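Local coordinates for protein CRISPR system Cmr subunit Cmr1-1 (Pyrococcus furiosus, PDB 4W8Z) that binds RNA and, together with Cmr6, caps the type III-B Cmr ribonucleoprotein complex of CRISPR antiviral defence, at residues L141-L146 against S173-D178; M166-A171 against L181-N186. All blocks are in the same frame, centred on the assembly; numbering follows the deposited sequence.

Contact 1: L141-L146 against S173-D178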
loop_
_atom_site.group_PDB
_atom_site.type_symbol
_atom_site.label_atom_id
_atom_site.label_comp_id
_atom_site.label_asym_id
_atom_site.label_seq_id
_atom_site.Cartn_x
_atom_site.Cartn_y
_atom_site.Cartn_z
ATOM N N LEU A 141 -15.978 -8.709 -6.800
ATOM C CA LEU A 141 -14.653 -8.230 -7.175
ATOM C C LEU A 141 -14.351 -6.839 -6.609
ATOM O O LEU A 141 -13.206 -6.524 -6.286
ATOM C CB LEU A 141 -14.512 -8.220 -8.697
ATOM C CG LEU A 141 -14.484 -9.597 -9.359
ATOM C CD1 LEU A 141 -14.579 -9.471 -10.865
ATOM C CD2 LEU A 141 -13.226 -10.338 -8.960
ATOM N N ALA A 142 -15.380 -6.008 -6.496
ATOM C CA ALA A 142 -15.224 -4.678 -5.922
ATOM C C ALA A 142 -14.882 -4.773 -4.438
ATOM O O ALA A 142 -13.976 -4.096 -3.953
ATOM C CB ALA A 142 -16.489 -3.857 -6.129
ATOM N N THR A 143 -15.611 -5.625 -3.724
ATOM C CA THR A 143 -15.407 -5.802 -2.291
ATOM C C THR A 143 -14.050 -6.440 -1.992
ATOM O O THR A 143 -13.357 -6.035 -1.054
ATOM C CB THR A 143 -16.540 -6.650 -1.673
ATOM O OG1 THR A 143 -17.699 -5.826 -1.499
ATOM C CG2 THR A 143 -16.136 -7.208 -0.324
ATOM N N LEU A 144 -13.665 -7.422 -2.799
ATOM C CA LEU A 144 -12.349 -8.036 -2.665
ATOM C C LEU A 144 -11.256 -6.987 -2.815
ATOM O O LEU A 144 -10.286 -6.978 -2.056
ATOM C CB LEU A 144 -12.166 -9.148 -3.696
ATOM C CG LEU A 144 -12.791 -10.490 -3.313
ATOM C CD1 LEU A 144 -12.878 -11.401 -4.512
ATOM C CD2 LEU A 144 -11.993 -11.152 -2.203
ATOM N N SER A 145 -11.425 -6.100 -3.792
ATOM C CA SER A 145 -10.491 -4.997 -4.004
ATOM C C SER A 145 -10.353 -4.135 -2.759
ATOM O O SER A 145 -9.240 -3.875 -2.296
ATOM C CB SER A 145 -10.942 -4.136 -5.176
ATOM O OG SER A 145 -10.894 -4.874 -6.381
ATOM N N LEU A 146 -11.489 -3.697 -2.224
ATOM C CA LEU A 146 -11.504 -2.870 -1.022
ATOM C C LEU A 146 -10.912 -3.610 0.171
ATOM O O LEU A 146 -10.176 -3.020 0.965
ATOM C CB LEU A 146 -12.926 -2.413 -0.699
ATOM C CG LEU A 146 -13.102 -1.631 0.603
ATOM C CD1 LEU A 146 -12.194 -0.418 0.646
ATOM C CD2 LEU A 146 -14.538 -1.208 0.741
ATOM N N SER A 173 -21.668 -6.558 4.948
ATOM C CA SER A 173 -21.140 -7.134 3.722
ATOM C C SER A 173 -21.537 -8.589 3.542
ATOM O O SER A 173 -20.963 -9.478 4.171
ATOM C CB SER A 173 -19.617 -7.016 3.699
ATOM O OG SER A 173 -19.087 -7.608 2.530
ATOM N N GLU A 174 -22.516 -8.828 2.677
ATOM C CA GLU A 174 -22.942 -10.184 2.376
ATOM C C GLU A 174 -21.855 -10.905 1.592
ATOM O O GLU A 174 -21.732 -12.127 1.671
ATOM C CB GLU A 174 -24.256 -10.187 1.593
ATOM C CG GLU A 174 -25.467 -9.774 2.414
ATOM C CD GLU A 174 -26.774 -9.944 1.658
ATOM O OE1 GLU A 174 -26.752 -10.512 0.543
ATOM O OE2 GLU A 174 -27.827 -9.511 2.181
ATOM N N VAL A 175 -21.057 -10.144 0.846
ATOM C CA VAL A 175 -19.980 -10.723 0.049
ATOM C C VAL A 175 -18.878 -11.309 0.932
ATOM O O VAL A 175 -18.462 -12.447 0.728
ATOM C CB VAL A 175 -19.364 -9.692 -0.908
ATOM C CG1 VAL A 175 -18.113 -10.261 -1.560
ATOM C CG2 VAL A 175 -20.374 -9.287 -1.960
ATOM N N LEU A 176 -18.413 -10.537 1.908
ATOM C CA LEU A 176 -17.404 -11.026 2.843
ATOM C C LEU A 176 -17.931 -12.193 3.669
ATOM O O LEU A 176 -17.187 -13.119 3.992
ATOM C CB LEU A 176 -16.933 -9.907 3.770
ATOM C CG LEU A 176 -16.064 -8.817 3.137
ATOM C CD1 LEU A 176 -15.475 -7.911 4.222
ATOM C CD2 LEU A 176 -14.968 -9.419 2.256
ATOM N N GLU A 177 -19.212 -12.138 4.016
ATOM C CA GLU A 177 -19.869 -13.227 4.728
ATOM C C GLU A 177 -19.850 -14.495 3.874
ATOM O O GLU A 177 -19.484 -15.573 4.341
ATOM C CB GLU A 177 -21.304 -12.831 5.086
ATOM C CG GLU A 177 -22.018 -13.778 6.028
ATOM C CD GLU A 177 -23.407 -13.285 6.416
ATOM O OE1 GLU A 177 -23.950 -12.393 5.726
ATOM O OE2 GLU A 177 -23.952 -13.790 7.419
ATOM N N ASP A 178 -20.223 -14.338 2.608
ATOM C CA ASP A 178 -20.280 -15.441 1.658
ATOM C C ASP A 178 -18.922 -16.117 1.471
ATOM O O ASP A 178 -18.828 -17.345 1.456
ATOM C CB ASP A 178 -20.797 -14.934 0.312
ATOM C CG ASP A 178 -21.815 -15.866 -0.311
ATOM O OD1 ASP A 178 -22.737 -16.313 0.409
ATOM O OD2 ASP A 178 -21.690 -16.152 -1.523
#
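Thr143 presents its methyl group to the first turn of the short helix 174-178, and all three contacts between the two segments converge on that one carbon. The closest is to Leu176, where Thr143 CG2 lies 3.6 Å from CD2, with Leu176 CG only slightly farther away; the two side chains meet at a slant. Val175 closes on the methyl with the branch that lies anti to its own backbone N, CG1 standing 3.8 Å from Thr143 CG2. The third neighbour is polar: Ser173 OG approaches the methyl at 4.1 Å, as a packing contact and not as a bond. The Thr143 torsion separates the two branches. With chi1 at -78°, OG1 sits beside the backbone N and makes a weak hydrogen bond to Ile139 O in the preceding turn, while CG2 is sent across the interface.

Ser173, itself part of the contact, also occupies the N-cap of helix 174-178: its OG accepts a nearly straight bond from Leu176 N (3.1 Å, 166°), holding the turn that carries Val175 and Leu176. The second shell is Glu10 on strand 8-16, hydrogen-bonded to the same OG, whose carboxylate also makes weak hydrogen bonds to Glu174 N, Val175 N and Thr143 OG1 and could be steadied by the helix dipole.

In the ferredoxin-like βαββαβ plan common to RAMP domains, helix 136-152 is the connection between the third and fourth strands, 126-133 and 166-172. Phe12 of strand 8-16 touches Thr143, Ser173 and Leu176, and Leu144 reaches helix 188-206; the short helix 174-178, which follows strand 166-172 after the single capping residue Ser173, thus lies against helix 136-152 near the sheet.

Contact 2: M166-A171 against L181-N186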
loop_
_atom_site.group_PDB
_atom_site.type_symbol
_atom_site.label_atom_id
_atom_site.label_comp_id
_atom_site.label_asym_id
_atom_site.label_seq_id
_atom_site.Cartn_x
_atom_site.Cartn_y
_atom_site.Cartn_z
ATOM N N MET A 166 -5.410 1.910 6.965
ATOM C CA MET A 166 -6.821 1.886 7.320
ATOM C C MET A 166 -7.236 0.602 8.026
ATOM O O MET A 166 -6.575 -0.430 7.911
ATOM C CB MET A 166 -7.669 2.074 6.061
ATOM C CG MET A 166 -7.365 3.361 5.319
ATOM S SD MET A 166 -7.990 4.803 6.200
ATOM C CE MET A 166 -6.982 6.094 5.484
ATOM N N LYS A 167 -8.343 0.679 8.759
ATOM C CA LYS A 167 -8.993 -0.510 9.297
ATOM C C LYS A 167 -10.500 -0.372 9.126
ATOM O O LYS A 167 -11.014 0.738 8.996
ATOM C CB LYS A 167 -8.631 -0.722 10.769
ATOM C CG LYS A 167 -9.398 0.151 11.749
ATOM C CD LYS A 167 -8.790 0.047 13.131
ATOM C CE LYS A 167 -9.843 0.138 14.210
ATOM N NZ LYS A 167 -9.289 -0.280 15.533
ATOM N N ILE A 168 -11.200 -1.500 9.106
ATOM C CA ILE A 168 -12.657 -1.493 9.025
ATOM C C ILE A 168 -13.253 -1.523 10.425
ATOM O O ILE A 168 -13.038 -2.478 11.168
ATOM C CB ILE A 168 -13.184 -2.692 8.216
ATOM C CG1 ILE A 168 -12.695 -2.612 6.768
ATOM C CG2 ILE A 168 -14.698 -2.747 8.267
ATOM C CD1 ILE A 168 -13.054 -3.822 5.937
ATOM N N VAL A 169 -13.990 -0.481 10.796
ATOM C CA VAL A 169 -14.593 -0.441 12.124
ATOM C C VAL A 169 -15.955 -1.132 12.139
ATOM O O VAL A 169 -16.271 -1.864 13.073
ATOM C CB VAL A 169 -14.738 1.005 12.654
ATOM C CG1 VAL A 169 -13.412 1.499 13.205
ATOM C CG2 VAL A 169 -15.249 1.937 11.573
ATOM N N ARG A 170 -16.759 -0.909 11.106
ATOM C CA ARG A 170 -18.015 -1.635 10.979
ATOM C C ARG A 170 -18.454 -1.711 9.527
ATOM O O ARG A 170 -18.096 -0.858 8.709
ATOM C CB ARG A 170 -19.112 -0.993 11.824
ATOM C CG ARG A 170 -19.645 0.318 11.282
ATOM C CD ARG A 170 -20.726 0.868 12.196
ATOM N NE ARG A 170 -20.214 1.077 13.546
ATOM C CZ ARG A 170 -19.668 2.213 13.961
ATOM N NH1 ARG A 170 -19.578 3.244 13.131
ATOM N NH2 ARG A 170 -19.219 2.321 15.203
ATOM N N ALA A 171 -19.233 -2.739 9.216
ATOM C CA ALA A 171 -19.649 -2.996 7.849
ATOM C C ALA A 171 -20.912 -3.840 7.793
ATOM O O ALA A 171 -21.312 -4.455 8.784
ATOM C CB ALA A 171 -18.530 -3.680 7.084
ATOM N N LEU A 181 -14.741 -14.501 4.799
ATOM C CA LEU A 181 -13.703 -13.563 5.199
ATOM C C LEU A 181 -14.146 -12.726 6.396
ATOM O O LEU A 181 -15.310 -12.760 6.797
ATOM C CB LEU A 181 -13.321 -12.663 4.028
ATOM C CG LEU A 181 -12.521 -13.375 2.942
ATOM C CD1 LEU A 181 -12.350 -12.483 1.729
ATOM C CD2 LEU A 181 -11.168 -13.804 3.493
ATOM N N THR A 182 -13.207 -11.982 6.968
ATOM C CA THR A 182 -13.480 -11.173 8.144
ATOM C C THR A 182 -13.276 -9.699 7.826
ATOM O O THR A 182 -12.845 -9.350 6.729
ATOM C CB THR A 182 -12.572 -11.569 9.326
ATOM O OG1 THR A 182 -11.217 -11.189 9.044
ATOM C CG2 THR A 182 -12.632 -13.069 9.569
ATOM N N THR A 183 -13.584 -8.837 8.790
ATOM C CA THR A 183 -13.372 -7.400 8.631
ATOM C C THR A 183 -12.276 -6.927 9.578
ATOM O O THR A 183 -11.982 -5.735 9.669
ATOM C CB THR A 183 -14.659 -6.600 8.888
ATOM O OG1 THR A 183 -15.223 -6.991 10.144
ATOM C CG2 THR A 183 -15.669 -6.857 7.790
ATOM N N GLU A 184 -11.669 -7.884 10.271
ATOM C CA GLU A 184 -10.573 -7.606 11.183
ATOM C C GLU A 184 -9.767 -8.883 11.416
ATOM O O GLU A 184 -10.286 -9.990 11.264
ATOM C CB GLU A 184 -11.092 -7.049 12.510
ATOM C CG GLU A 184 -12.011 -7.991 13.275
ATOM C CD GLU A 184 -13.409 -8.062 12.682
ATOM O OE1 GLU A 184 -14.069 -7.003 12.584
ATOM O OE2 GLU A 184 -13.841 -9.175 12.302
ATOM N N PHE A 185 -8.498 -8.724 11.779
ATOM C CA PHE A 185 -7.624 -9.861 12.032
ATOM C C PHE A 185 -7.443 -10.081 13.534
ATOM O O PHE A 185 -6.916 -9.218 14.240
ATOM C CB PHE A 185 -6.260 -9.656 11.360
ATOM C CG PHE A 185 -6.327 -9.526 9.865
ATOM C CD1 PHE A 185 -7.103 -10.389 9.110
ATOM C CD2 PHE A 185 -5.606 -8.537 9.213
ATOM C CE1 PHE A 185 -7.162 -10.268 7.725
ATOM C CE2 PHE A 185 -5.658 -8.408 7.830
ATOM C CZ PHE A 185 -6.441 -9.271 7.085
ATOM N N ASN A 186 -7.883 -11.239 14.019
ATOM C CA ASN A 186 -7.719 -11.593 15.424
ATOM C C ASN A 186 -6.380 -12.267 15.691
ATOM O O ASN A 186 -5.886 -12.266 16.816
ATOM C CB ASN A 186 -8.861 -12.500 15.879
ATOM C CG ASN A 186 -10.131 -11.731 16.167
ATOM O OD1 ASN A 186 -10.191 -10.520 15.976
ATOM N ND2 ASN A 186 -11.155 -12.432 16.630
#
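Thr183 meets Ile168 at about a right angle, and each atom of its side chain has a different partner. CB comes first, resting 3.9 Å from CG2 of Ile168. Beyond CB the threonine forks. Its methyl CG2, anti to the carbonyl carbon, leans toward Ala171, whose CB is 4.3 Å from Thr183 CG2 in a looser contact. The hydroxyl takes the position between backbone N and carbonyl carbon (chi1 51°) and turns to its own loop: Thr183 OG1 donates to Glu184 OE1 at 2.7 Å, meeting the carboxylate from above its plane. The backbone contributes as well, since Thr183 O packs 3.6 Å from Ile168 CB. A second hydroxyl bond, from Thr182 OG1 to Glu184 O (2.7 Å), likewise comes from above the carbonyl plane and helps to hold the bend on which Thr183 sits. No hydrogen bond joins the two segments; between them the contact is van der Waals packing.

Strand 166-172 borders the four-stranded sheet and pairs with strand 8-16 along its inner side. Ile168 also touches Val150 of helix 136-152, while Phe185 reaches Trp147 on that helix and stacks on Phe191 of helix 188-206, placing the loop between this edge strand and the two helices.

In the fold
Contacts 1 and 2 alternate along the chain, and their centres lie about 12 Å apart on the same side of the molecule. Leu176 belongs to both neighbourhoods: while CD2 serves contact 1, its other methyl, CD1, packs 3.7 Å from Thr183 CG2. The backbone adds a probable hydrogen bond between Leu176 O and Leu181 N, 2.9 Å apart, linking the short helix to the loop that follows it in the chain. A looser contact, Leu144 CD2 to Leu181 CD1 at 4.2 Å, brings helix 136-152 to the same loop. The pair thus illustrates how the polypeptide leaving the last strand of a ferredoxin-like sheet folds back over the helix that precedes that strand.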